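Local coordinates for epimerase domain-containing protein (Bacillus cereus HuA2-4, PDB 6ZLK) that interconverts UDP-glucuronic acid and UDP-galacturonic acid by epimerisation at C4 of the sugar, with NAD bound as cofactor, at residues D220-G224 and Y293-V297; I194-D200 and L257-K263. One frame throughout, in Å; residues are numbered along the deposited sequence.

Contact 1. Residues D220-G224 and Y293-V297; sequences DCIRG and YSPTV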
loop_
_atom_site.group_PDB
_atom_site.type_symbol
_atom_site.label_atom_id
_atom_site.label_comp_id
_atom_site.label_asym_id
_atom_site.label_seq_id
_atom_site.Cartn_x
_atom_site.Cartn_y
_atom_site.Cartn_z
ATOM N N ASP A 220 14.126 13.177 21.322
ATOM C CA ASP A 220 12.895 13.913 20.953
ATOM C C ASP A 220 11.848 12.914 20.472
ATOM O O ASP A 220 10.691 12.963 20.903
ATOM C CB ASP A 220 13.220 15.048 20.001
ATOM C CG ASP A 220 13.858 16.266 20.670
ATOM O OD1 ASP A 220 13.418 16.573 21.836
ATOM O OD2 ASP A 220 14.710 16.938 20.027
ATOM N N CYS A 221 12.260 12.099 19.498
ATOM C CA CYS A 221 11.427 11.028 18.938
ATOM C C CYS A 221 10.785 10.225 20.088
ATOM O O CYS A 221 9.573 9.975 20.109
ATOM C CB CYS A 221 12.304 10.151 18.058
ATOM S SG CYS A 221 11.453 8.635 17.548
ATOM N N ILE A 222 11.580 9.757 21.035
ATOM C CA ILE A 222 11.088 8.875 22.112
ATOM C C ILE A 222 10.152 9.671 23.057
ATOM O O ILE A 222 9.103 9.114 23.412
ATOM C CB ILE A 222 12.265 8.230 22.854
ATOM C CG1 ILE A 222 13.035 7.307 21.916
ATOM C CG2 ILE A 222 11.826 7.542 24.149
ATOM C CD1 ILE A 222 12.242 6.209 21.278
ATOM N N ARG A 223 10.438 10.940 23.351
ATOM C CA ARG A 223 9.511 11.754 24.187
ATOM C C ARG A 223 8.164 11.902 23.477
ATOM O O ARG A 223 7.117 11.713 24.139
ATOM C CB ARG A 223 10.077 13.150 24.485
ATOM C CG ARG A 223 11.062 13.107 25.627
ATOM C CD ARG A 223 11.527 14.502 26.020
ATOM N NE ARG A 223 12.483 15.079 25.086
ATOM C CZ ARG A 223 13.808 14.971 25.198
ATOM N NH1 ARG A 223 14.354 14.277 26.200
ATOM N NH2 ARG A 223 14.595 15.534 24.297
ATOM N N GLY A 224 8.156 12.122 22.153
ATOM C CA GLY A 224 6.870 12.172 21.438
ATOM C C GLY A 224 6.153 10.841 21.467
ATOM O O GLY A 224 4.898 10.743 21.609
ATOM N N TYR A 293 4.044 17.875 22.367
ATOM C CA TYR A 293 5.378 17.611 21.782
ATOM C C TYR A 293 6.071 18.916 21.457
ATOM O O TYR A 293 5.540 19.804 20.779
ATOM C CB TYR A 293 5.221 16.739 20.539
ATOM C CG TYR A 293 6.539 16.408 19.896
ATOM C CD1 TYR A 293 7.453 15.621 20.578
ATOM C CD2 TYR A 293 6.841 16.843 18.616
ATOM C CE1 TYR A 293 8.687 15.357 20.019
ATOM C CE2 TYR A 293 8.069 16.555 18.041
ATOM C CZ TYR A 293 8.950 15.754 18.727
ATOM O OH TYR A 293 10.147 15.437 18.145
ATOM N N SER A 294 7.325 18.991 21.824
ATOM C CA SER A 294 8.184 20.113 21.408
ATOM C C SER A 294 9.606 19.590 21.387
ATOM O O SER A 294 10.113 19.213 22.434
ATOM C CB SER A 294 7.998 21.281 22.355
ATOM O OG SER A 294 8.977 22.284 22.104
ATOM N N PRO A 295 10.254 19.461 20.200
ATOM C CA PRO A 295 11.613 18.922 20.164
ATOM C C PRO A 295 12.537 19.963 20.777
ATOM O O PRO A 295 12.353 21.131 20.510
ATOM C CB PRO A 295 11.867 18.640 18.675
ATOM C CG PRO A 295 10.986 19.650 17.975
ATOM C CD PRO A 295 9.751 19.801 18.862
ATOM N N THR A 296 13.458 19.531 21.618
ATOM C CA THR A 296 14.357 20.429 22.384
ATOM C C THR A 296 15.824 20.217 22.038
ATOM O O THR A 296 16.658 21.042 22.461
ATOM C CB THR A 296 14.096 20.255 23.883
ATOM O OG1 THR A 296 14.384 18.905 24.243
ATOM C CG2 THR A 296 12.673 20.641 24.206
ATOM N N VAL A 297 16.193 19.188 21.278
ATOM C CA VAL A 297 17.642 18.927 21.118
ATOM C C VAL A 297 18.124 19.548 19.806
ATOM O O VAL A 297 17.625 19.147 18.739
ATOM C CB VAL A 297 17.936 17.422 21.172
ATOM C CG1 VAL A 297 19.413 17.154 20.935
ATOM C CG2 VAL A 297 17.453 16.829 22.485
HETATM O O HOH W 1 10.902 16.383 23.069
#

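Contact 2. Residues I194-D200 and L257-K263; sequences IKQMLED and LEKISGK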
loop_
_atom_site.group_PDB
_atom_site.type_symbol
_atom_site.label_atom_id
_atom_site.label_comp_id
_atom_site.label_asym_id
_atom_site.label_seq_id
_atom_site.Cartn_x
_atom_site.Cartn_y
_atom_site.Cartn_z
ATOM N N ILE A 194 29.889 9.925 9.826
ATOM C CA ILE A 194 30.777 10.089 11.012
ATOM C C ILE A 194 31.834 8.989 10.963
ATOM O O ILE A 194 33.013 9.322 11.245
ATOM C CB ILE A 194 29.959 10.087 12.310
ATOM C CG1 ILE A 194 29.042 11.299 12.422
ATOM C CG2 ILE A 194 30.893 9.963 13.506
ATOM C CD1 ILE A 194 27.884 11.100 13.416
ATOM N N LYS A 195 31.460 7.783 10.625
ATOM C CA LYS A 195 32.366 6.626 10.544
ATOM C C LYS A 195 33.422 6.978 9.490
ATOM O O LYS A 195 34.642 6.805 9.776
ATOM C CB LYS A 195 31.625 5.329 10.198
ATOM C CG LYS A 195 32.497 4.081 10.161
ATOM C CD LYS A 195 31.732 2.850 9.766
ATOM C CE LYS A 195 32.508 1.584 10.005
ATOM N NZ LYS A 195 33.661 1.537 9.100
ATOM N N GLN A 196 33.007 7.451 8.305
ATOM C CA GLN A 196 33.961 7.827 7.238
ATOM C C GLN A 196 34.857 8.937 7.773
ATOM O O GLN A 196 36.075 8.856 7.514
ATOM C CB GLN A 196 33.205 8.217 5.962
ATOM C CG GLN A 196 32.492 7.052 5.321
ATOM C CD GLN A 196 31.345 7.492 4.427
ATOM O OE1 GLN A 196 31.042 8.690 4.327
ATOM N NE2 GLN A 196 30.689 6.518 3.825
ATOM N N MET A 197 34.312 9.969 8.424
ATOM C CA MET A 197 35.128 11.103 8.915
ATOM C C MET A 197 36.158 10.596 9.921
ATOM O O MET A 197 37.346 11.019 9.796
ATOM C CB MET A 197 34.243 12.156 9.562
ATOM C CG MET A 197 34.986 13.406 9.949
ATOM S SD MET A 197 33.854 14.751 10.364
ATOM C CE MET A 197 32.888 14.934 8.865
ATOM N N LEU A 198 35.789 9.666 10.804
ATOM C CA LEU A 198 36.708 9.179 11.867
ATOM C C LEU A 198 37.830 8.361 11.242
ATOM O O LEU A 198 38.963 8.371 11.797
ATOM C CB LEU A 198 35.926 8.335 12.873
ATOM C CG LEU A 198 35.124 9.156 13.856
ATOM C CD1 LEU A 198 34.100 8.268 14.537
ATOM C CD2 LEU A 198 36.037 9.835 14.851
ATOM N N GLU A 199 37.550 7.712 10.134
ATOM C CA GLU A 199 38.476 6.798 9.423
ATOM C C GLU A 199 39.300 7.564 8.381
ATOM O O GLU A 199 40.105 6.920 7.683
ATOM C CB GLU A 199 37.668 5.646 8.837
ATOM C CG GLU A 199 37.175 4.695 9.903
ATOM C CD GLU A 199 36.251 3.599 9.394
ATOM O OE1 GLU A 199 35.954 3.595 8.174
ATOM O OE2 GLU A 199 35.817 2.763 10.222
ATOM N N ASP A 200 39.085 8.873 8.225
ATOM C CA ASP A 200 39.816 9.683 7.218
ATOM C C ASP A 200 39.514 9.108 5.836
ATOM O O ASP A 200 40.416 9.063 5.020
ATOM C CB ASP A 200 41.318 9.671 7.547
ATOM C CG ASP A 200 41.564 9.993 9.005
ATOM O OD1 ASP A 200 41.002 11.031 9.465
ATOM O OD2 ASP A 200 42.303 9.202 9.692
ATOM N N LEU A 257 29.863 18.616 11.679
ATOM C CA LEU A 257 30.679 17.466 12.121
ATOM C C LEU A 257 32.158 17.855 12.037
ATOM O O LEU A 257 32.927 17.382 12.887
ATOM C CB LEU A 257 30.368 16.221 11.284
ATOM C CG LEU A 257 29.047 15.522 11.625
ATOM C CD1 LEU A 257 28.767 14.475 10.561
ATOM C CD2 LEU A 257 29.085 14.914 12.999
ATOM N N GLU A 258 32.545 18.591 11.011
ATOM C CA GLU A 258 33.943 19.100 10.911
ATOM C C GLU A 258 34.254 19.954 12.134
ATOM O O GLU A 258 35.397 19.802 12.671
ATOM C CB GLU A 258 34.123 19.892 9.617
ATOM C CG GLU A 258 34.162 18.972 8.411
ATOM C CD GLU A 258 34.279 19.689 7.084
ATOM O OE1 GLU A 258 33.718 20.802 6.947
ATOM O OE2 GLU A 258 34.930 19.107 6.182
ATOM N N LYS A 259 33.332 20.807 12.564
ATOM C CA LYS A 259 33.605 21.676 13.742
ATOM C C LYS A 259 33.734 20.786 14.991
ATOM O O LYS A 259 34.668 21.020 15.798
ATOM C CB LYS A 259 32.610 22.825 13.872
ATOM C CG LYS A 259 31.177 22.442 14.196
ATOM C CD LYS A 259 30.197 23.607 14.453
ATOM C CE LYS A 259 28.779 23.148 14.796
ATOM N NZ LYS A 259 28.752 21.775 15.376
ATOM N N ILE A 260 32.920 19.735 15.119
ATOM C CA ILE A 260 32.952 18.810 16.291
ATOM C C ILE A 260 34.227 17.984 16.302
ATOM O O ILE A 260 34.861 17.882 17.383
ATOM C CB ILE A 260 31.705 17.907 16.297
ATOM C CG1 ILE A 260 30.461 18.716 16.613
ATOM C CG2 ILE A 260 31.895 16.745 17.265
ATOM C CD1 ILE A 260 29.123 18.018 16.287
ATOM N N SER A 261 34.628 17.466 15.151
ATOM C CA SER A 261 35.745 16.501 15.033
ATOM C C SER A 261 37.109 17.199 14.950
ATOM O O SER A 261 38.108 16.552 15.325
ATOM C CB SER A 261 35.553 15.599 13.864
ATOM O OG SER A 261 35.664 16.319 12.664
ATOM N N GLY A 262 37.156 18.423 14.450
ATOM C CA GLY A 262 38.408 19.080 14.032
ATOM C C GLY A 262 38.993 18.456 12.766
ATOM O O GLY A 262 40.185 18.758 12.436
ATOM N N LYS A 263 38.238 17.601 12.070
ATOM C CA LYS A 263 38.670 16.988 10.790
ATOM C C LYS A 263 38.309 17.912 9.621
ATOM O O LYS A 263 37.324 18.678 9.699
ATOM C CB LYS A 263 38.019 15.616 10.574
ATOM C CG LYS A 263 38.399 14.534 11.572
ATOM C CD LYS A 263 39.532 13.661 11.117
ATOM C CE LYS A 263 39.621 12.414 11.963
ATOM N NZ LYS A 263 41.002 11.907 11.994
HETATM O O HOH W 2 43.245 9.551 12.039
#

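Contact 1. Residues D220-G224 and Y293-V297
The carboxylate of Asp220 receives two successive backbone N-H groups of the loop 293-297, one on each oxygen. Thr296 N reaches OD1 of Asp220 at 3.0 Å in a nearly straight bond (169°), arriving on the syn side but lifted out of the carboxylate plane. Val297 N lies 3.0 Å from OD2 of Asp220 and uses the syn lone pair. A carboxylate gripping consecutive peptide N-H groups fixes its own rotation and the local course of the loop. Its OD1 carries more than the one peptide: NH2 of Arg223, one helical turn on, forms a salt bridge to it at 2.9 Å from the opposite face to Thr296 N, and a water also donates to it. That water accepts from NE of Arg223 and donates to the carbonyl oxygen of Ser294, so a water-mediated link adds to the two direct bonds. The Arg223 chain, bent at its third torsion (chi3 -75°), turns the guanidinium so that NH2 points edge-on at OD1, above the carboxylate plane; at the guanidinium edge CG2 of Val297 lies 3.6 Å from NH2. With so many donors converging, Asp220 is probably held in its ionised form.

Beyond the polar cluster, contacts are by packing. CE1 of Tyr293 presents the ring edge to the carbonyl oxygen of Asp220 at 3.2 Å, and CD1 rests 3.6 Å from CA of Gly224, where the lack of a side chain permits this. Pro295 adds its CB against OD2 of Asp220. The Tyr293 hydroxyl hydrogen-bonds to the carbonyl oxygen of Gly243. Helix 218-230 thus ties the loop between helices 285-291 and 299-313 to the Rossmann-type NAD-binding domain of this extended SDR fold, where Ile222 packs on helix 11-21 and Cys221, about 7 Å from bound NAD at its side chain, touches strands 171-180 and 212-217.

Contact 2. Residues I194-D200 and L257-K263
Met197 points from helix 194-198 toward helix 257-261, and each atom beyond its CB has a different neighbour. CG, placed anti to the backbone N (chi1 -174°), lies 3.8 Å from CB of Lys263, and the lysine chain runs antiparallel alongside it. Next, SD comes to 3.3 Å from OG of Ser261, a close van der Waals contact, since the hydroxyl proton is already given to the carbonyl oxygen of Leu257. The chain then bends at chi3, and CE closes on CB of Leu257 at 3.7 Å. Leu257 in turn straddles Ile194: both of its methyls, CD1 and CD2, reach CG1 of that residue, the two side chains set roughly perpendicular to each other.

The two helical segments run at 45° to each other with axes 11.4 Å apart, a separation bridged by long side chains. Both helices end here with a residue of positive phi, Asp200 completing a Schellman motif and Gly262 leaving helical geometry. At the second end Ser261 OG also accepts from Lys263 N at 2.9 Å, an ST turn that starts Lys263 back toward the first helix. Lys263 runs past the carbonyl oxygen of Met197, which lies 3.4 Å from its CE, and its NZ makes a salt bridge of 2.7 Å to the syn lone pair of Asp200 OD1. Leu198 and Ser261 both touch Tyr307 of helix 299-313.

How the contacts relate
From the N terminus the chain first lays down the strands and helices that hold NAD, then enters helix 189-198, the first half of contact 2. Strands 203-206 and 212-217 follow, leading to helix 218-230 and the first half of contact 1. Contact 2 closes next, when helix 250-261 returns to helix 189-198, and contact 1 closes only at residues 293-297, just before helix 299-313. The two loops therefore cross rather than nest. Their centres lie about 26 Å apart without touching: contact 1 joins the late loop to the nucleotide-binding core, whereas contact 2 pairs two helices farther from the chain's centre, with strands 203-206 and 267-270 forming a small parallel sheet just after them.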